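Local coordinates for protein acyltransferase (Streptococcus pneumoniae, PDB 5UG1) that probably transfers acetyl groups onto the peptidoglycan of the cell wall, as the C-terminal catalytic domain of the O-acetyltransferase OatA, at residues 84-89 against 172-177. Sequence-based numbering, arbitrary orientation.
Sequences GHHMIL and QDKPVK
His86 and Pro175 show how a histidine at the start of a core strand can fasten a passing loop near the C-terminus through its ring. The ring nitrogen ND1 of His86 donates a nearly straight hydrogen bond, 168° at the hydrogen, to O of Pro175, at 2.8 Å. That oxygen sits at the ring edge, nearly in its plane. With CG of His86 anti to the backbone N (chi1 -166°), the ring reaches along the passing chain, where its CE1 also packs 3.4 Å from CB of Lys174. The side chain of Lys174 runs beside the imidazole in the same direction, then bends at chi2. The other ring nitrogen, NE2, is hydrogen-bonded to Thr123 on the neighbouring strand 122-125, so bonds at two ring atoms limit rotation of the imidazole.

In the five-stranded parallel sheet of this atypical alpha/beta hydrolase fold, residues 86-90 form an inner strand, and 172-177 is the tail that leaves helix 150-171. The tail passes beside Gly84 to His86, running roughly counter to them (131° between the touching parts). The side chain of His86 lies about 6 Å from a bound sodium ion. Two backbone bonds tie the tail there: N of Lys177 to O of His85 at 2.8 Å, close to linear, and N of Gly84 to O of Lys177 at 2.6 Å, more bent.

Between the His86–Pro175 bond and the Lys177 bonds, Val176 rests its side chain on the Gly84 backbone. Its CG1 lies 3.6 Å from O of Gly84, while CG2 rests 4.0 Å from CA of the same glycine. Beyond these two backbone bonds, the extended side chain of Lys177 carries NZ away to a hydrogen bond with the carbonyl oxygen of Leu81.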
loop_
_atom_site.group_PDB
_atom_site.type_symbol
_atom_site.label_atom_id
_atom_site.label_comp_id
_atom_site.label_asym_id
_atom_site.label_seq_id
_atom_site.Cartn_x
_atom_site.Cartn_y
_atom_site.Cartn_z
ATOM N N GLY A 84 -7.322 17.685 2.029
ATOM C CA GLY A 84 -6.427 17.893 3.144
ATOM C C GLY A 84 -5.476 16.753 3.423
ATOM O O GLY A 84 -4.717 16.824 4.399
ATOM N N HIS A 85 -5.492 15.710 2.600
ATOM C CA HIS A 85 -4.676 14.525 2.812
ATOM C C HIS A 85 -3.661 14.362 1.693
ATOM O O HIS A 85 -3.838 14.865 0.581
ATOM C CB HIS A 85 -5.553 13.277 2.896
ATOM C CG HIS A 85 -6.511 13.295 4.047
ATOM N ND1 HIS A 85 -6.179 12.823 5.302
ATOM C CD2 HIS A 85 -7.788 13.734 4.138
ATOM C CE1 HIS A 85 -7.215 12.961 6.109
ATOM N NE2 HIS A 85 -8.203 13.514 5.429
ATOM N N HIS A 86 -2.580 13.663 2.013
ATOM C CA HIS A 86 -1.676 13.099 1.028
ATOM C C HIS A 86 -1.837 11.588 1.078
ATOM O O HIS A 86 -2.062 11.016 2.147
ATOM C CB HIS A 86 -0.221 13.490 1.299
ATOM C CG HIS A 86 0.702 13.210 0.148
ATOM N ND1 HIS A 86 1.099 14.183 -0.746
ATOM C CD2 HIS A 86 1.311 12.067 -0.248
ATOM C CE1 HIS A 86 1.910 13.650 -1.643
ATOM N NE2 HIS A 86 2.054 12.366 -1.367
ATOM N N MET A 87 -1.736 10.946 -0.073
ATOM C CA MET A 87 -2.049 9.533 -0.196
ATOM C C MET A 87 -0.847 8.805 -0.766
ATOM O O MET A 87 -0.224 9.280 -1.714
ATOM C CB MET A 87 -3.270 9.330 -1.095
ATOM C CG MET A 87 -3.776 7.924 -1.222
ATOM S SD MET A 87 -5.127 7.893 -2.433
ATOM C CE MET A 87 -6.282 6.919 -1.497
ATOM N N ILE A 88 -0.523 7.656 -0.185
ATOM C CA ILE A 88 0.546 6.798 -0.685
ATOM C C ILE A 88 -0.065 5.485 -1.161
ATOM O O ILE A 88 -0.838 4.856 -0.431
ATOM C CB ILE A 88 1.611 6.574 0.395
ATOM C CG1 ILE A 88 2.329 7.893 0.640
ATOM C CG2 ILE A 88 2.585 5.486 -0.002
ATOM C CD1 ILE A 88 3.302 7.790 1.693
ATOM N N LEU A 89 0.271 5.078 -2.387
ATOM C CA LEU A 89 -0.245 3.843 -2.969
ATOM C C LEU A 89 0.856 2.787 -2.970
ATOM O O LEU A 89 1.934 3.012 -3.538
ATOM C CB LEU A 89 -0.762 4.090 -4.389
ATOM C CG LEU A 89 -1.730 5.266 -4.553
ATOM C CD1 LEU A 89 -2.049 5.497 -6.025
ATOM C CD2 LEU A 89 -3.009 5.055 -3.746
ATOM N N GLN A 172 7.035 14.029 2.078
ATOM C CA GLN A 172 7.086 15.012 3.154
ATOM C C GLN A 172 6.896 16.436 2.640
ATOM O O GLN A 172 6.179 17.234 3.254
ATOM C CB GLN A 172 8.416 14.886 3.897
ATOM C CG GLN A 172 8.444 15.534 5.274
ATOM C CD GLN A 172 7.950 14.603 6.366
ATOM O OE1 GLN A 172 7.350 13.563 6.088
ATOM N NE2 GLN A 172 8.205 14.971 7.618
ATOM N N ASP A 173 7.538 16.785 1.532
ATOM C CA ASP A 173 7.501 18.157 1.038
ATOM C C ASP A 173 6.360 18.406 0.062
ATOM O O ASP A 173 6.230 19.527 -0.447
ATOM C CB ASP A 173 8.831 18.511 0.358
ATOM C CG ASP A 173 9.107 17.646 -0.867
ATOM O OD1 ASP A 173 8.819 16.434 -0.802
ATOM O OD2 ASP A 173 9.606 18.169 -1.892
ATOM N N LYS A 174 5.525 17.390 -0.206
ATOM C CA LYS A 174 4.543 17.390 -1.277
ATOM C C LYS A 174 3.205 17.902 -0.767
ATOM O O LYS A 174 2.902 17.768 0.422
ATOM C CB LYS A 174 4.370 15.983 -1.835
ATOM C CG LYS A 174 5.622 15.402 -2.482
ATOM C CD LYS A 174 6.187 16.288 -3.588
ATOM C CE LYS A 174 7.518 15.727 -4.148
ATOM N NZ LYS A 174 8.306 16.777 -4.894
ATOM N N PRO A 175 2.382 18.467 -1.649
ATOM C CA PRO A 175 1.124 19.078 -1.207
ATOM C C PRO A 175 0.095 18.043 -0.782
ATOM O O PRO A 175 0.219 16.845 -1.042
ATOM C CB PRO A 175 0.654 19.829 -2.450
ATOM C CG PRO A 175 1.187 19.001 -3.572
ATOM C CD PRO A 175 2.557 18.593 -3.110
ATOM N N VAL A 176 -0.941 18.542 -0.117
ATOM C CA VAL A 176 -2.115 17.761 0.176
ATOM C C VAL A 176 -3.149 18.025 -0.913
ATOM O O VAL A 176 -3.006 18.933 -1.725
ATOM C CB VAL A 176 -2.671 18.053 1.602
ATOM C CG1 VAL A 176 -1.672 17.586 2.672
ATOM C CG2 VAL A 176 -3.001 19.525 1.790
ATOM N N LYS A 177 -4.183 17.191 -0.966
ATOM C CA LYS A 177 -5.322 17.488 -1.820
ATOM C C LYS A 177 -6.052 18.699 -1.267
ATOM O O LYS A 177 -6.311 18.785 -0.062
ATOM C CB LYS A 177 -6.268 16.293 -1.902
ATOM C CG LYS A 177 -7.570 16.548 -2.659
ATOM C CD LYS A 177 -8.161 15.216 -3.125
ATOM C CE LYS A 177 -9.562 15.342 -3.668
ATOM N NZ LYS A 177 -10.033 13.998 -4.118
#